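Lipopolysaccharide export system protein LptH (Pseudomonas aeruginosa, PDB 4UU4) binds lipopolysaccharide in the periplasm and is required for its transfer from the inner to the outer membrane, possibly as part of a bridge between them. Local coordinates at residues D122-E136 against V157-Q169. Sequence-based numbering, arbitrary orientation.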
loop_
_atom_site.group_PDB
_atom_site.type_symbol
_atom_site.label_atom_id
_atom_site.label_comp_id
_atom_site.label_asym_id
_atom_site.label_seq_id
_atom_site.Cartn_x
_atom_site.Cartn_y
_atom_site.Cartn_z
ATOM N N ASP A 122 -0.128 11.174 2.098
ATOM C CA ASP A 122 -1.017 12.172 1.446
ATOM C C ASP A 122 -2.497 11.936 1.177
ATOM O O ASP A 122 -2.896 11.626 0.060
ATOM C CB ASP A 122 -0.464 12.603 0.101
ATOM C CG ASP A 122 -0.664 14.084 -0.140
ATOM O OD1 ASP A 122 -1.431 14.708 0.617
ATOM O OD2 ASP A 122 -0.050 14.624 -1.089
ATOM N N GLN A 123 -3.305 12.132 2.207
ATOM C CA GLN A 123 -4.684 11.667 2.318
ATOM C C GLN A 123 -4.840 10.196 2.771
ATOM O O GLN A 123 -5.771 9.506 2.363
ATOM C CB GLN A 123 -5.488 11.977 1.073
ATOM C CG GLN A 123 -5.478 13.459 0.778
ATOM C CD GLN A 123 -5.794 13.775 -0.661
ATOM O OE1 GLN A 123 -5.340 14.784 -1.197
ATOM N NE2 GLN A 123 -6.582 12.918 -1.298
ATOM N N ALA A 124 -3.926 9.757 3.630
ATOM C CA ALA A 124 -3.912 8.385 4.111
ATOM C C ALA A 124 -5.224 7.993 4.796
ATOM O O ALA A 124 -5.621 8.593 5.793
ATOM C CB ALA A 124 -2.737 8.177 5.052
ATOM N N LYS A 125 -5.895 6.983 4.251
ATOM C CA LYS A 125 -7.116 6.468 4.853
ATOM C C LYS A 125 -6.978 4.964 5.058
ATOM O O LYS A 125 -6.245 4.306 4.332
ATOM C CB LYS A 125 -8.326 6.781 3.968
ATOM C CG LYS A 125 -9.670 6.736 4.688
ATOM C CD LYS A 125 -10.835 6.819 3.708
ATOM C CE LYS A 125 -10.700 8.007 2.762
ATOM N NZ LYS A 125 -11.741 8.003 1.688
ATOM N N VAL A 126 -7.662 4.431 6.065
ATOM C CA VAL A 126 -7.701 2.991 6.311
ATOM C C VAL A 126 -9.075 2.595 6.830
ATOM O O VAL A 126 -9.529 3.112 7.849
ATOM C CB VAL A 126 -6.663 2.538 7.362
ATOM C CG1 VAL A 126 -6.868 1.073 7.697
ATOM C CG2 VAL A 126 -5.248 2.762 6.876
ATOM N N ILE A 127 -9.736 1.676 6.136
ATOM C CA ILE A 127 -11.020 1.179 6.602
ATOM C C ILE A 127 -10.907 -0.262 7.088
ATOM O O ILE A 127 -10.740 -1.186 6.286
ATOM C CB ILE A 127 -12.104 1.282 5.517
ATOM C CG1 ILE A 127 -12.115 2.684 4.904
ATOM C CG2 ILE A 127 -13.465 0.951 6.098
ATOM C CD1 ILE A 127 -13.043 2.825 3.715
ATOM N N GLN A 128 -10.977 -0.441 8.407
ATOM C CA GLN A 128 -11.015 -1.775 8.994
ATOM C C GLN A 128 -12.275 -2.001 9.840
ATOM O O GLN A 128 -12.454 -1.403 10.900
ATOM C CB GLN A 128 -9.714 -2.115 9.751
ATOM C CG GLN A 128 -9.477 -1.435 11.093
ATOM C CD GLN A 128 -8.289 -2.030 11.831
ATOM O OE1 GLN A 128 -7.223 -2.240 11.248
ATOM N NE2 GLN A 128 -8.471 -2.321 13.113
ATOM N N GLU A 129 -13.159 -2.855 9.325
ATOM C CA GLU A 129 -14.368 -3.285 10.029
ATOM C C GLU A 129 -15.217 -2.122 10.540
ATOM O O GLU A 129 -15.522 -2.036 11.730
ATOM C CB GLU A 129 -13.998 -4.225 11.176
ATOM C CG GLU A 129 -12.906 -5.217 10.804
ATOM C CD GLU A 129 -12.424 -6.032 11.985
ATOM O OE1 GLU A 129 -13.036 -7.081 12.267
ATOM O OE2 GLU A 129 -11.432 -5.628 12.629
ATOM N N GLY A 130 -15.587 -1.220 9.635
ATOM C CA GLY A 130 -16.416 -0.082 9.989
ATOM C C GLY A 130 -15.620 1.065 10.585
ATOM O O GLY A 130 -16.030 2.222 10.506
ATOM N N ASN A 131 -14.478 0.741 11.182
ATOM C CA ASN A 131 -13.600 1.749 11.767
ATOM C C ASN A 131 -12.783 2.495 10.709
ATOM O O ASN A 131 -11.937 1.907 10.036
ATOM C CB ASN A 131 -12.679 1.118 12.823
ATOM C CG ASN A 131 -13.451 0.527 13.999
ATOM O OD1 ASN A 131 -14.681 0.520 14.005
ATOM N ND2 ASN A 131 -12.728 0.025 14.995
ATOM N N THR A 132 -13.039 3.792 10.562
ATOM C CA THR A 132 -12.331 4.592 9.561
ATOM C C THR A 132 -11.212 5.443 10.172
ATOM O O THR A 132 -11.381 6.088 11.202
ATOM C CB THR A 132 -13.303 5.442 8.694
ATOM O OG1 THR A 132 -13.835 4.633 7.637
ATOM C CG2 THR A 132 -12.607 6.654 8.088
ATOM N N PHE A 133 -10.062 5.408 9.509
ATOM C CA PHE A 133 -8.839 6.044 9.965
ATOM C C PHE A 133 -8.397 7.038 8.904
ATOM O O PHE A 133 -8.355 6.695 7.730
ATOM C CB PHE A 133 -7.753 4.979 10.065
ATOM C CG PHE A 133 -7.306 4.686 11.459
ATOM C CD1 PHE A 133 -6.527 5.592 12.154
ATOM C CD2 PHE A 133 -7.629 3.484 12.063
ATOM C CE1 PHE A 133 -6.099 5.317 13.438
ATOM C CE2 PHE A 133 -7.203 3.202 13.345
ATOM C CZ PHE A 133 -6.438 4.117 14.034
ATOM N N GLU A 134 -8.055 8.259 9.303
ATOM C CA GLU A 134 -7.560 9.255 8.352
ATOM C C GLU A 134 -6.393 10.043 8.923
ATOM O O GLU A 134 -6.383 10.373 10.107
ATOM C CB GLU A 134 -8.676 10.206 7.916
ATOM C CG GLU A 134 -9.444 9.741 6.691
ATOM C CD GLU A 134 -10.737 10.503 6.487
ATOM O OE1 GLU A 134 -11.515 10.619 7.457
ATOM O OE2 GLU A 134 -10.983 10.977 5.360
ATOM N N GLY A 135 -5.412 10.339 8.075
ATOM C CA GLY A 135 -4.206 11.020 8.508
ATOM C C GLY A 135 -3.316 11.456 7.362
ATOM O O GLY A 135 -3.544 11.095 6.206
ATOM N N GLU A 136 -2.302 12.250 7.688
ATOM C CA GLU A 136 -1.316 12.688 6.712
ATOM C C GLU A 136 -0.465 11.499 6.287
ATOM O O GLU A 136 -0.041 11.402 5.131
ATOM C CB GLU A 136 -0.420 13.778 7.305
ATOM C CG GLU A 136 -0.516 15.123 6.607
ATOM C CD GLU A 136 0.476 16.130 7.157
ATOM O OE1 GLU A 136 1.562 15.702 7.603
ATOM O OE2 GLU A 136 0.170 17.345 7.151
ATOM N N VAL A 157 3.522 16.933 1.990
ATOM C CA VAL A 157 2.223 16.535 1.449
ATOM C C VAL A 157 1.509 17.646 0.685
ATOM O O VAL A 157 1.707 18.829 0.950
ATOM C CB VAL A 157 1.281 16.053 2.577
ATOM C CG1 VAL A 157 1.851 14.831 3.268
ATOM C CG2 VAL A 157 1.051 17.160 3.586
ATOM N N THR A 158 0.663 17.256 -0.261
ATOM C CA THR A 158 -0.100 18.225 -1.035
ATOM C C THR A 158 -1.362 18.613 -0.277
ATOM O O THR A 158 -1.919 19.690 -0.478
ATOM C CB THR A 158 -0.473 17.675 -2.421
ATOM O OG1 THR A 158 -1.262 16.491 -2.274
ATOM C CG2 THR A 158 0.777 17.337 -3.198
ATOM N N SER A 159 -1.803 17.722 0.602
ATOM C CA SER A 159 -2.956 17.998 1.449
ATOM C C SER A 159 -2.581 17.952 2.923
ATOM O O SER A 159 -2.707 16.912 3.564
ATOM C CB SER A 159 -4.080 17.002 1.170
ATOM O OG SER A 159 -4.580 17.162 -0.143
ATOM N N PRO A 160 -2.114 19.095 3.462
ATOM C CA PRO A 160 -1.713 19.183 4.874
ATOM C C PRO A 160 -2.834 18.824 5.842
ATOM O O PRO A 160 -3.953 19.316 5.714
ATOM C CB PRO A 160 -1.331 20.657 5.026
ATOM C CG PRO A 160 -0.932 21.079 3.650
ATOM C CD PRO A 160 -1.861 20.345 2.737
ATOM N N ARG A 161 -2.521 17.962 6.802
ATOM C CA ARG A 161 -3.495 17.508 7.789
ATOM C C ARG A 161 -2.791 17.218 9.116
ATOM O O ARG A 161 -2.497 16.067 9.429
ATOM C CB ARG A 161 -4.210 16.256 7.281
ATOM C CG ARG A 161 -5.427 15.849 8.088
ATOM C CD ARG A 161 -5.882 14.443 7.727
ATOM N NE ARG A 161 -7.081 14.052 8.463
ATOM C CZ ARG A 161 -8.309 14.068 7.956
ATOM N NH1 ARG A 161 -8.508 14.450 6.701
ATOM N NH2 ARG A 161 -9.340 13.696 8.703
ATOM N N PRO A 162 -2.507 18.273 9.894
ATOM C CA PRO A 162 -1.723 18.186 11.135
ATOM C C PRO A 162 -2.387 17.358 12.236
ATOM O O PRO A 162 -1.723 16.978 13.200
ATOM C CB PRO A 162 -1.605 19.650 11.575
ATOM C CG PRO A 162 -1.833 20.442 10.323
ATOM C CD PRO A 162 -2.855 19.665 9.566
ATOM N N ARG A 163 -3.679 17.088 12.087
ATOM C CA ARG A 163 -4.421 16.280 13.046
ATOM C C ARG A 163 -5.082 15.101 12.335
ATOM O O ARG A 163 -5.600 15.246 11.230
ATOM C CB ARG A 163 -5.490 17.131 13.744
ATOM C CG ARG A 163 -4.949 18.320 14.529
ATOM C CD ARG A 163 -4.592 17.938 15.956
ATOM N NE ARG A 163 -5.776 17.753 16.792
ATOM C CZ ARG A 163 -5.747 17.317 18.047
ATOM N NH1 ARG A 163 -4.592 17.014 18.620
ATOM N NH2 ARG A 163 -6.871 17.177 18.729
ATOM N N ILE A 164 -5.068 13.939 12.975
ATOM C CA ILE A 164 -5.703 12.751 12.411
ATOM C C ILE A 164 -7.145 12.584 12.903
ATOM O O ILE A 164 -7.526 13.106 13.951
ATOM C CB ILE A 164 -4.915 11.481 12.763
ATOM C CG1 ILE A 164 -4.913 11.257 14.269
ATOM C CG2 ILE A 164 -3.484 11.578 12.276
ATOM C CD1 ILE A 164 -3.953 10.187 14.689
ATOM N N ASP A 165 -7.945 11.852 12.135
ATOM C CA ASP A 165 -9.318 11.566 12.527
ATOM C C ASP A 165 -9.541 10.065 12.655
ATOM O O ASP A 165 -8.951 9.274 11.923
ATOM C CB ASP A 165 -10.309 12.156 11.520
ATOM C CG ASP A 165 -11.037 13.368 12.065
ATOM O OD1 ASP A 165 -11.856 13.205 12.994
ATOM O OD2 ASP A 165 -10.799 14.485 11.559
ATOM N N MET A 166 -10.410 9.689 13.584
ATOM C CA MET A 166 -10.691 8.290 13.859
ATOM C C MET A 166 -12.176 8.108 14.138
ATOM O O MET A 166 -12.765 8.875 14.894
ATOM C CB MET A 166 -9.877 7.839 15.073
ATOM C CG MET A 166 -10.175 6.426 15.545
ATOM S SD MET A 166 -9.911 5.209 14.248
ATOM C CE MET A 166 -10.417 3.711 15.083
ATOM N N VAL A 167 -12.789 7.100 13.524
ATOM C CA VAL A 167 -14.158 6.737 13.873
ATOM C C VAL A 167 -14.321 5.240 14.108
ATOM O O VAL A 167 -13.932 4.416 13.281
ATOM C CB VAL A 167 -15.190 7.223 12.833
ATOM C CG1 VAL A 167 -15.359 8.732 12.911
ATOM C CG2 VAL A 167 -14.781 6.811 11.449
ATOM N N ILE A 168 -14.884 4.908 15.267
ATOM C CA ILE A 168 -15.248 3.542 15.598
ATOM C C ILE A 168 -16.757 3.426 15.488
ATOM O O ILE A 168 -17.488 4.051 16.254
ATOM C CB ILE A 168 -14.840 3.178 17.035
ATOM C CG1 ILE A 168 -13.321 3.249 17.202
ATOM C CG2 ILE A 168 -15.344 1.786 17.390
ATOM C CD1 ILE A 168 -12.853 3.023 18.630
ATOM N N GLN A 169 -17.220 2.631 14.529
ATOM C CA GLN A 169 -18.648 2.459 14.306
ATOM C C GLN A 169 -19.177 1.347 15.212
ATOM O O GLN A 169 -18.582 0.274 15.288
ATOM C CB GLN A 169 -18.914 2.135 12.833
ATOM C CG GLN A 169 -20.157 2.792 12.256
ATOM C CD GLN A 169 -20.009 4.292 12.093
ATOM O OE1 GLN A 169 -18.973 4.780 11.640
ATOM N NE2 GLN A 169 -21.050 5.032 12.459
HETATM O O HOH W 1 -2.179 13.521 10.168
#
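The carboxylate of Asp122 holds the loop at Thr158 and Ser159. Asp122 OD2 accepts from Thr158 N at 2.8 Å and from Thr158 OG1, and the two donors come from opposite faces of the carboxylate plane. Asp122 OD1 takes Ser159 N through its syn lone pair, at 3.0 Å. Next to it, Ser159 OG donates to Gln123 OE1. Glu136 holds the chain further on: its extended side chain brings Glu136 OE2 to Arg161 N, 2.8 Å away and met on the anti side. A water joins Glu136 N to Arg161 O. Glu136 also forms a salt bridge with Arg151, which probably favours its charged form.

Beyond this irregular loop, strand 165-167 runs antiparallel to strand 131-135. Thr132 with Val167 and Glu134 with Asp165 are hydrogen-bonded pairs. Phe133 and Met166 form the non-hydrogen-bonded pair between them. Met166 is bent at chi2 (58°), which carries Met166 SD over the centre of the Phe133 ring, 3.5 Å from the centroid. On the opposite face of the sheet, which carries Glu134 and Asp165, the Arg161 guanidinium lays one of its faces against Glu134 CB. Arg161 NH2 makes a salt bridge with Asp165 OD2 at 3.3 Å and a long one with Glu134 OE1, which lies well out of the guanidinium plane, so charge alone links them.

Strands 124-128 and 131-135 form a hairpin closed by a type I' turn. Strand 165-167 extends it as the outermost strand, within this chain, of one sheet in the beta-jellyroll of Lpt proteins.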